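DUF3845 domain-containing protein (Bacteroides thetaiotaomicron VPI-5482, PDB 3GF6) is of unknown function, an all-beta bacterial lipoprotein of a family grouped with the C1q/TNF-like domains. Local coordinates at residues 14-19 against 153-158; 112-117 against 176-181; 120-125 against 205-210. All coordinates share one frame; numbering follows the deposited sequence.

Contact 1 of 3, residues 14-19 against 153-158; sequences DIERGG and VFMCKG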
loop_
_atom_site.group_PDB
_atom_site.type_symbol
_atom_site.label_atom_id
_atom_site.label_comp_id
_atom_site.label_asym_id
_atom_site.label_seq_id
_atom_site.Cartn_x
_atom_site.Cartn_y
_atom_site.Cartn_z
ATOM N N ASP A 14 -12.511 -6.941 -1.269
ATOM C CA ASP A 14 -12.692 -5.723 -2.047
ATOM C C ASP A 14 -13.628 -4.771 -1.296
ATOM O O ASP A 14 -14.872 -4.886 -1.394
ATOM C CB ASP A 14 -13.272 -6.062 -3.416
ATOM C CG ASP A 14 -13.245 -4.899 -4.357
ATOM O OD1 ASP A 14 -12.979 -3.760 -3.922
ATOM O OD2 ASP A 14 -13.506 -5.122 -5.560
ATOM N N ILE A 15 -13.014 -3.871 -0.536
ATOM C CA ILE A 15 -13.685 -2.835 0.254
ATOM C C ILE A 15 -13.426 -1.467 -0.368
ATOM O O ILE A 15 -12.252 -1.096 -0.594
ATOM C CB ILE A 15 -13.100 -2.806 1.704
ATOM C CG1 ILE A 15 -13.494 -4.074 2.469
ATOM C CG2 ILE A 15 -13.542 -1.562 2.483
ATOM C CD1 ILE A 15 -12.516 -4.442 3.579
ATOM N N GLU A 16 -14.484 -0.711 -0.641
ATOM C CA GLU A 16 -14.342 0.688 -1.079
ATOM C C GLU A 16 -15.365 1.528 -0.356
ATOM O O GLU A 16 -16.553 1.220 -0.425
ATOM C CB GLU A 16 -14.562 0.833 -2.589
ATOM C CG GLU A 16 -13.342 0.602 -3.440
ATOM C CD GLU A 16 -13.548 1.003 -4.906
ATOM O OE1 GLU A 16 -14.030 2.140 -5.188
ATOM O OE2 GLU A 16 -13.240 0.157 -5.769
ATOM N N ARG A 17 -14.900 2.542 0.358
ATOM C CA ARG A 17 -15.767 3.443 1.080
ATOM C C ARG A 17 -15.549 4.856 0.564
ATOM O O ARG A 17 -14.542 5.154 -0.115
ATOM C CB ARG A 17 -15.473 3.430 2.573
ATOM C CG ARG A 17 -15.472 2.022 3.214
ATOM C CD ARG A 17 -15.498 2.167 4.715
ATOM N NE ARG A 17 -14.842 1.051 5.390
ATOM C CZ ARG A 17 -15.376 -0.143 5.581
ATOM N NH1 ARG A 17 -16.582 -0.438 5.129
ATOM N NH2 ARG A 17 -14.687 -1.049 6.227
ATOM N N GLY A 18 -16.482 5.725 0.936
ATOM C CA GLY A 18 -16.362 7.169 0.668
ATOM C C GLY A 18 -17.545 7.652 -0.139
ATOM O O GLY A 18 -18.329 6.850 -0.650
ATOM N N GLY A 19 -17.658 8.968 -0.288
ATOM C CA GLY A 19 -18.590 9.541 -1.258
ATOM C C GLY A 19 -18.136 9.221 -2.682
ATOM O O GLY A 19 -17.044 8.694 -2.903
ATOM N N VAL A 153 -10.917 2.326 7.150
ATOM C CA VAL A 153 -10.412 1.707 5.925
ATOM C C VAL A 153 -11.232 2.198 4.738
ATOM O O VAL A 153 -12.454 1.956 4.644
ATOM C CB VAL A 153 -10.397 0.169 6.033
ATOM C CG1 VAL A 153 -10.102 -0.461 4.681
ATOM C CG2 VAL A 153 -9.299 -0.263 6.995
ATOM N N PHE A 154 -10.551 2.922 3.850
ATOM C CA PHE A 154 -11.195 3.581 2.697
ATOM C C PHE A 154 -11.172 2.676 1.451
ATOM O O PHE A 154 -12.118 2.648 0.666
ATOM C CB PHE A 154 -10.525 4.934 2.389
ATOM C CG PHE A 154 -10.540 5.917 3.550
ATOM C CD1 PHE A 154 -11.611 5.982 4.431
ATOM C CD2 PHE A 154 -9.424 6.730 3.798
ATOM C CE1 PHE A 154 -11.599 6.877 5.508
ATOM C CE2 PHE A 154 -9.408 7.608 4.870
ATOM C CZ PHE A 154 -10.491 7.681 5.720
HETATM N N MSE A 155 -10.062 1.945 1.281
HETATM C CA MSE A 155 -9.880 1.041 0.158
HETATM C C MSE A 155 -9.070 -0.130 0.654
HETATM O O MSE A 155 -8.023 0.025 1.304
HETATM C CB MSE A 155 -9.148 1.691 -1.030
HETATM C CG MSE A 155 -9.176 0.866 -2.325
HETATM SE SE MSE A 155 -7.629 1.176 -3.460
HETATM C CE MSE A 155 -6.234 0.276 -2.400
ATOM N N CYS A 156 -9.554 -1.320 0.350
ATOM C CA CYS A 156 -8.819 -2.536 0.682
ATOM C C CYS A 156 -9.049 -3.533 -0.444
ATOM O O CYS A 156 -10.176 -3.960 -0.672
ATOM C CB CYS A 156 -9.285 -3.127 2.030
ATOM S SG CYS A 156 -8.314 -4.560 2.545
ATOM N N LYS A 157 -7.983 -3.881 -1.144
ATOM C CA LYS A 157 -8.029 -4.814 -2.263
ATOM C C LYS A 157 -6.961 -5.878 -2.082
ATOM O O LYS A 157 -5.742 -5.610 -2.161
ATOM C CB LYS A 157 -7.906 -4.119 -3.626
ATOM C CG LYS A 157 -9.148 -3.283 -3.993
ATOM C CD LYS A 157 -8.929 -2.403 -5.185
ATOM C CE LYS A 157 -10.108 -1.395 -5.341
ATOM N NZ LYS A 157 -11.493 -1.969 -5.535
ATOM N N GLY A 158 -7.428 -7.089 -1.814
ATOM C CA GLY A 158 -6.555 -8.238 -1.610
ATOM C C GLY A 158 -6.728 -9.408 -2.545
ATOM O O GLY A 158 -7.776 -9.616 -3.184
#
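An antiparallel strand pair with a salt-bridge network on one face joins the short strand 14-16 to strand 153-158, at the margin of one of the two beta sheets. Ile15 and Cys156 form the hydrogen-bonded pair, Ile15 N reaching Cys156 O at 2.8 Å in an almost straight bond (173°) and Cys156 N returning to Ile15 O. The ladder runs on to Arg17, whose N bonds Phe154 O, while Phe154 and Met155 (a selenomethionine) make a classic beta bulge opposite Leu138 of strand 129-139. Asp14, Glu16 and Lys157 share one face. Lys157 lies alongside Asp14, pointing the same way, and a final bend (chi4 -60°) sets NZ between the two carboxylates: it meets Asp14 OD1 at 2.8 Å on the syn side, somewhat out of the carboxylate plane, and Glu16 OE2 at 2.8 Å on the anti side. Replacing Lys157 with a methionine would probably leave the carboxylates of Asp14 and Glu16 facing each other without their shared cation. On the other face Ile15 makes the apolar contacts: CD1 packs on Cys156 CB at 3.8 Å and Ile15 CG2 touches Val153 CG1 at 4.2 Å. Beside it, Arg17 CG is anti to its carbonyl carbon (chi1 -53°), and the extended chain brings the guanidinium to where Ile15 CG2 sits above its centre. Arg17 NE meets Val153 O at 2.7 Å in a weak, bent bond at the guanidinium edge, while Arg17 NH2 bonds Ala148 O. One ammonium thus bridges two acidic side chains, offsetting part of their charge, with a long, weak ion pair from Arg180 adding to Glu16, and would be expected to favour the ionised forms.

Contact 2 of 3, residues 112-117 against 176-181; sequences YAVKLR and ITYDRS. With EDO (1,2-ethanediol), chain G; EDO (1,2-ethanediol), chain C.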
loop_
_atom_site.group_PDB
_atom_site.type_symbol
_atom_site.label_atom_id
_atom_site.label_comp_id
_atom_site.label_asym_id
_atom_site.label_seq_id
_atom_site.Cartn_x
_atom_site.Cartn_y
_atom_site.Cartn_z
ATOM N N TYR A 112 -11.788 15.332 2.267
ATOM C CA TYR A 112 -10.805 14.963 1.272
ATOM C C TYR A 112 -11.345 14.008 0.219
ATOM O O TYR A 112 -12.206 13.171 0.506
ATOM C CB TYR A 112 -9.601 14.304 1.945
ATOM C CG TYR A 112 -8.752 15.191 2.811
ATOM C CD1 TYR A 112 -7.829 16.056 2.244
ATOM C CD2 TYR A 112 -8.872 15.168 4.213
ATOM C CE1 TYR A 112 -7.000 16.873 3.045
ATOM C CE2 TYR A 112 -8.059 15.947 5.031
ATOM C CZ TYR A 112 -7.119 16.822 4.430
ATOM O OH TYR A 112 -6.309 17.624 5.195
ATOM N N ALA A 113 -10.797 14.120 -1.001
ATOM C CA ALA A 113 -11.077 13.176 -2.076
ATOM C C ALA A 113 -9.754 12.660 -2.587
ATOM O O ALA A 113 -8.774 13.410 -2.641
ATOM C CB ALA A 113 -11.869 13.857 -3.217
ATOM N N VAL A 114 -9.718 11.381 -2.961
ATOM C CA VAL A 114 -8.518 10.721 -3.445
ATOM C C VAL A 114 -8.786 10.128 -4.824
ATOM O O VAL A 114 -9.823 9.507 -5.054
ATOM C CB VAL A 114 -8.045 9.580 -2.456
ATOM C CG1 VAL A 114 -6.946 8.703 -3.051
ATOM C CG2 VAL A 114 -7.542 10.195 -1.139
ATOM N N LYS A 115 -7.815 10.287 -5.720
ATOM C CA LYS A 115 -7.810 9.606 -7.014
ATOM C C LYS A 115 -6.465 8.952 -7.137
ATOM O O LYS A 115 -5.422 9.632 -6.968
ATOM C CB LYS A 115 -7.987 10.609 -8.167
ATOM C CG LYS A 115 -9.306 11.441 -8.051
ATOM C CD LYS A 115 -9.456 12.432 -9.177
ATOM C CE LYS A 115 -10.800 13.155 -9.131
ATOM N NZ LYS A 115 -11.922 12.279 -9.507
ATOM N N LEU A 116 -6.473 7.643 -7.360
ATOM C CA LEU A 116 -5.221 6.933 -7.491
ATOM C C LEU A 116 -5.299 5.806 -8.481
ATOM O O LEU A 116 -6.385 5.296 -8.795
ATOM C CB LEU A 116 -4.711 6.435 -6.126
ATOM C CG LEU A 116 -5.478 5.339 -5.368
ATOM C CD1 LEU A 116 -5.186 3.934 -5.939
ATOM C CD2 LEU A 116 -5.139 5.383 -3.876
ATOM N N ARG A 117 -4.140 5.435 -9.005
ATOM C CA ARG A 117 -3.984 4.192 -9.767
ATOM C C ARG A 117 -2.720 3.518 -9.254
ATOM O O ARG A 117 -1.716 4.178 -9.074
ATOM C CB ARG A 117 -3.894 4.441 -11.274
ATOM C CG ARG A 117 -3.785 3.163 -12.111
ATOM C CD ARG A 117 -3.971 3.531 -13.597
ATOM N NE ARG A 117 -3.868 2.375 -14.473
ATOM C CZ ARG A 117 -3.793 2.470 -15.794
ATOM N NH1 ARG A 117 -3.807 3.670 -16.372
ATOM N NH2 ARG A 117 -3.687 1.375 -16.532
ATOM N N ILE A 176 -5.163 -1.346 -10.231
ATOM C CA ILE A 176 -6.354 -0.960 -9.473
ATOM C C ILE A 176 -6.460 0.554 -9.467
ATOM O O ILE A 176 -5.460 1.301 -9.571
ATOM C CB ILE A 176 -6.378 -1.531 -8.003
ATOM C CG1 ILE A 176 -5.177 -0.995 -7.204
ATOM C CG2 ILE A 176 -6.438 -3.052 -8.069
ATOM C CD1 ILE A 176 -5.250 -1.150 -5.691
ATOM N N THR A 177 -7.682 1.016 -9.361
ATOM C CA THR A 177 -7.927 2.452 -9.212
ATOM C C THR A 177 -8.897 2.718 -8.057
ATOM O O THR A 177 -9.685 1.848 -7.662
ATOM C CB THR A 177 -8.510 3.061 -10.485
ATOM O OG1 THR A 177 -9.760 2.426 -10.799
ATOM C CG2 THR A 177 -7.539 2.939 -11.615
ATOM N N TYR A 178 -8.816 3.925 -7.513
ATOM C CA TYR A 178 -9.720 4.383 -6.457
ATOM C C TYR A 178 -10.005 5.857 -6.693
ATOM O O TYR A 178 -9.097 6.630 -7.022
ATOM C CB TYR A 178 -9.115 4.095 -5.077
ATOM C CG TYR A 178 -9.923 4.601 -3.887
ATOM C CD1 TYR A 178 -10.930 3.822 -3.297
ATOM C CD2 TYR A 178 -9.710 5.869 -3.352
ATOM C CE1 TYR A 178 -11.637 4.271 -2.198
ATOM C CE2 TYR A 178 -10.451 6.342 -2.236
ATOM C CZ TYR A 178 -11.424 5.551 -1.677
ATOM O OH TYR A 178 -12.136 6.036 -0.585
ATOM N N ASP A 179 -11.270 6.220 -6.579
ATOM C CA ASP A 179 -11.738 7.567 -6.863
ATOM C C ASP A 179 -12.982 7.886 -6.034
ATOM O O ASP A 179 -14.116 7.645 -6.445
ATOM C CB ASP A 179 -11.986 7.649 -8.369
ATOM C CG ASP A 179 -12.288 9.048 -8.877
ATOM O OD1 ASP A 179 -12.338 10.046 -8.126
ATOM O OD2 ASP A 179 -12.510 9.124 -10.109
ATOM N N ARG A 180 -12.767 8.406 -4.831
ATOM C CA ARG A 180 -13.876 8.629 -3.913
ATOM C C ARG A 180 -13.621 9.906 -3.134
ATOM O O ARG A 180 -12.541 10.510 -3.241
ATOM C CB ARG A 180 -14.100 7.426 -2.988
ATOM C CG ARG A 180 -14.319 6.093 -3.691
ATOM C CD ARG A 180 -15.735 5.991 -4.345
ATOM N NE ARG A 180 -16.729 5.692 -3.320
ATOM C CZ ARG A 180 -17.186 4.477 -2.993
ATOM N NH1 ARG A 180 -16.834 3.361 -3.635
ATOM N NH2 ARG A 180 -18.054 4.387 -2.016
ATOM N N SER A 181 -14.645 10.342 -2.408
ATOM C CA SER A 181 -14.667 11.644 -1.798
ATOM C C SER A 181 -15.189 11.606 -0.352
ATOM O O SER A 181 -15.464 10.541 0.172
ATOM C CB SER A 181 -15.573 12.543 -2.662
ATOM O OG SER A 181 -16.922 12.103 -2.604
HETATM C C1 EDO G . -8.716 7.037 -10.214
HETATM O O1 EDO G . -7.748 6.399 -11.054
HETATM C C2 EDO G . -9.977 7.242 -11.058
HETATM O O2 EDO G . -10.113 8.622 -11.397
HETATM C C1 EDO C . -5.521 6.344 -16.162
HETATM O O1 EDO C . -4.364 6.523 -15.387
HETATM C C2 EDO C . -6.179 7.681 -16.233
HETATM O O2 EDO C . -5.405 8.340 -17.205
HETATM O O HOH W 1 -13.397 10.808 -11.816
#
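This is an antiparallel pairing of two long strands, 112-123 and 171-183, within one sheet, with a largely apolar face (Val114, Leu116, Tyr178) and a polar one. Val114 with Arg180 and Leu116 with Tyr178 are the hydrogen-bonded pairs; Leu116 N gives Tyr178 O a 2.8 Å bond. Their side chains share one face, where Val114 crosses Tyr178 at about a right angle, its CG1 at the ring edge 4.0 Å from Tyr178 CD2, and Arg180 bonds Gly18 O and Gly19 O. Leu116 CG sits between its backbone N and carbonyl carbon (chi1 67°), which lays it against Tyr178 CB at 3.9 Å. Lys115 and Asp179 run side by side on the other face. Lys115 NZ meets Asp179 OD1 at 2.7 Å on the syn side, 22° out of the carboxylate plane, and also bonds Leu22 O. Asp179 OD2 takes hydrogen bonds from a water and from a 1,2-ethanediol, which also donates to Leu116 O. Beyond, Arg117 CG rests 3.8 Å from Thr177 CG2, and its NE pairs with Asp175. Strand 203-219 flanks 112-117 on the side away from 176-181, while the Tyr178 side packs on the opposing sheet, touching Phe154, Met155 and Leu138.

Contact 3 of 3, residues 120-125 against 205-210; sequences GELLVS and VRLRID. With EDO (1,2-ethanediol), chain F.
Glu121 and Arg208 meet on one face of an antiparallel pair, strands 112-123 and 203-219 of an all-beta fold, with carboxylate and guanidinium planes 82° apart. The two groups are therefore not joined as a flat bidentate pair: Glu121 OE1 offers its anti lone pair to Arg208 NH2 at 3.0 Å and a weak bond to NH1, while Glu121 CB lies over a face of the guanidinium. Arg208 starts out extended and bends at chi3 (62°), which turns NE along its own strand toward Asp210 OD1, two residues on; this second bond, 2.8 Å from NE to OD1, lies close to the guanidinium plane, so two acids fix the group's rotation. Further along the same face Leu123 CD2 comes within 4.3 Å of Arg206 NH2. Waters at the guanidinium edge link Arg206 NE to Leu123 O and Ser125 OG, and Arg206 NH2 to Val124 O. The opposite face is apolar and turned to strand 187-198. Here Leu122 CB meets Leu207 CD1 at 3.9 Å, and Leu122 CD1 crosses to Val205 CG1 at 3.8 Å. At the end of the pair, Gly120 has backbone angles open only to glycine, and its bare CA approaches Arg208 O to 3.1 Å in a CA-H...O contact.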
loop_
_atom_site.group_PDB
_atom_site.type_symbol
_atom_site.label_atom_id
_atom_site.label_comp_id
_atom_site.label_asym_id
_atom_site.label_seq_id
_atom_site.Cartn_x
_atom_site.Cartn_y
_atom_site.Cartn_z
ATOM N N GLY A 120 1.282 -2.463 -11.470
ATOM C CA GLY A 120 2.597 -3.070 -11.307
ATOM C C GLY A 120 2.577 -4.549 -11.018
ATOM O O GLY A 120 1.627 -5.228 -11.339
ATOM N N GLU A 121 3.666 -5.052 -10.448
ATOM C CA GLU A 121 3.784 -6.491 -10.195
ATOM C C GLU A 121 4.680 -6.803 -9.024
ATOM O O GLU A 121 5.764 -6.238 -8.886
ATOM C CB GLU A 121 4.265 -7.237 -11.448
ATOM C CG GLU A 121 4.215 -8.743 -11.311
ATOM C CD GLU A 121 4.764 -9.468 -12.517
ATOM O OE1 GLU A 121 5.076 -8.812 -13.529
ATOM O OE2 GLU A 121 4.902 -10.706 -12.446
ATOM N N LEU A 122 4.196 -7.692 -8.153
ATOM C CA LEU A 122 4.999 -8.292 -7.096
ATOM C C LEU A 122 5.529 -9.627 -7.604
ATOM O O LEU A 122 4.773 -10.438 -8.120
ATOM C CB LEU A 122 4.148 -8.524 -5.843
ATOM C CG LEU A 122 4.817 -9.194 -4.636
ATOM C CD1 LEU A 122 5.940 -8.358 -4.018
ATOM C CD2 LEU A 122 3.736 -9.521 -3.595
ATOM N N LEU A 123 6.841 -9.815 -7.470
ATOM C CA LEU A 123 7.503 -11.086 -7.797
ATOM C C LEU A 123 8.436 -11.563 -6.695
ATOM O O LEU A 123 9.420 -10.862 -6.372
ATOM C CB LEU A 123 8.367 -10.965 -9.077
ATOM C CG LEU A 123 7.723 -10.365 -10.316
ATOM C CD1 LEU A 123 7.864 -8.830 -10.276
ATOM C CD2 LEU A 123 8.338 -10.977 -11.647
ATOM N N VAL A 124 8.196 -12.787 -6.189
ATOM C CA VAL A 124 9.233 -13.519 -5.437
ATOM C C VAL A 124 10.260 -14.104 -6.377
ATOM O O VAL A 124 9.969 -14.325 -7.565
ATOM C CB VAL A 124 8.678 -14.701 -4.576
ATOM C CG1 VAL A 124 7.430 -14.306 -3.902
ATOM C CG2 VAL A 124 8.449 -15.949 -5.430
ATOM N N SER A 125 11.469 -14.353 -5.869
ATOM C CA SER A 125 12.536 -14.882 -6.719
ATOM C C SER A 125 12.585 -16.376 -6.561
ATOM O O SER A 125 12.376 -16.890 -5.457
ATOM C CB SER A 125 13.906 -14.267 -6.385
ATOM O OG SER A 125 13.881 -12.873 -6.670
ATOM N N VAL A 205 12.994 -10.008 -3.149
ATOM C CA VAL A 205 11.652 -9.587 -3.523
ATOM C C VAL A 205 11.709 -8.404 -4.506
ATOM O O VAL A 205 12.447 -7.404 -4.282
ATOM C CB VAL A 205 10.826 -9.153 -2.278
ATOM C CG1 VAL A 205 9.433 -8.645 -2.674
ATOM C CG2 VAL A 205 10.704 -10.342 -1.272
ATOM N N ARG A 206 10.940 -8.494 -5.581
ATOM C CA ARG A 206 10.861 -7.393 -6.546
ATOM C C ARG A 206 9.452 -6.860 -6.631
ATOM O O ARG A 206 8.491 -7.629 -6.572
ATOM C CB ARG A 206 11.376 -7.849 -7.916
ATOM C CG ARG A 206 12.896 -7.850 -7.976
ATOM C CD ARG A 206 13.441 -8.175 -9.309
ATOM N NE ARG A 206 13.024 -9.488 -9.735
ATOM C CZ ARG A 206 13.095 -9.939 -10.984
ATOM N NH1 ARG A 206 13.582 -9.187 -11.973
ATOM N NH2 ARG A 206 12.656 -11.164 -11.244
ATOM N N LEU A 207 9.319 -5.533 -6.698
ATOM C CA LEU A 207 8.036 -4.907 -6.872
ATOM C C LEU A 207 8.222 -3.891 -7.987
ATOM O O LEU A 207 8.882 -2.852 -7.774
ATOM C CB LEU A 207 7.516 -4.220 -5.591
ATOM C CG LEU A 207 6.117 -3.569 -5.690
ATOM C CD1 LEU A 207 5.068 -4.715 -5.829
ATOM C CD2 LEU A 207 5.779 -2.670 -4.520
ATOM N N ARG A 208 7.637 -4.180 -9.146
ATOM C CA ARG A 208 7.555 -3.178 -10.240
ATOM C C ARG A 208 6.376 -2.248 -10.044
ATOM O O ARG A 208 5.249 -2.693 -9.819
ATOM C CB ARG A 208 7.488 -3.833 -11.603
ATOM C CG ARG A 208 7.530 -2.807 -12.746
ATOM C CD ARG A 208 7.474 -3.438 -14.107
ATOM N NE ARG A 208 6.245 -4.174 -14.352
ATOM C CZ ARG A 208 6.117 -5.507 -14.360
ATOM N NH1 ARG A 208 7.151 -6.311 -14.109
ATOM N NH2 ARG A 208 4.928 -6.041 -14.620
ATOM N N ILE A 209 6.637 -0.936 -10.085
ATOM C CA ILE A 209 5.580 0.074 -10.074
ATOM C C ILE A 209 5.613 0.650 -11.495
ATOM O O ILE A 209 6.647 1.218 -11.938
ATOM C CB ILE A 209 5.826 1.179 -9.046
ATOM C CG1 ILE A 209 5.817 0.589 -7.629
ATOM C CG2 ILE A 209 4.821 2.352 -9.238
ATOM C CD1 ILE A 209 4.435 -0.034 -7.169
ATOM N N ASP A 210 4.507 0.437 -12.209
ATOM C CA ASP A 210 4.400 0.862 -13.606
ATOM C C ASP A 210 4.194 2.367 -13.649
ATOM O O ASP A 210 3.625 2.995 -12.729
ATOM C CB ASP A 210 3.270 0.155 -14.351
ATOM C CG ASP A 210 3.577 -1.321 -14.664
ATOM O OD1 ASP A 210 4.627 -1.844 -14.312
ATOM O OD2 ASP A 210 2.720 -1.981 -15.262
HETATM C C1 EDO F . 10.623 -8.193 -13.561
HETATM O O1 EDO F . 9.395 -8.450 -14.270
HETATM C C2 EDO F . 10.479 -6.898 -12.774
HETATM O O2 EDO F . 9.914 -5.859 -13.597
HETATM O O HOH W 2 7.002 -8.956 -15.544
HETATM O O HOH W 3 11.944 -11.475 -7.618
HETATM O O HOH W 4 11.497 -13.338 -9.962
#

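How the contacts relate
Contacts 2 and 3 lie in the same sheet, about 22 Å apart between centres, and share strand 112-123, which pairs with strand 171-183 and, on its other side, with strand 203-219. Contact 1 lies in the other sheet, its centre about 10 Å from that of contact 2 and about 23 Å from that of contact 3, on the far side of the chain's centre from contact 3. Contacts 1 and 2 touch: Tyr178 OH and Arg17 O are 2.6 Å apart, a probable hydrogen bond. Along the chain the segments come in the order 14-19, 112-117, 120-125, 153-158, 176-181, 205-210, so every two contacts interleave. These pairings therefore tie early, middle and late parts of the chain into one two-sheet body.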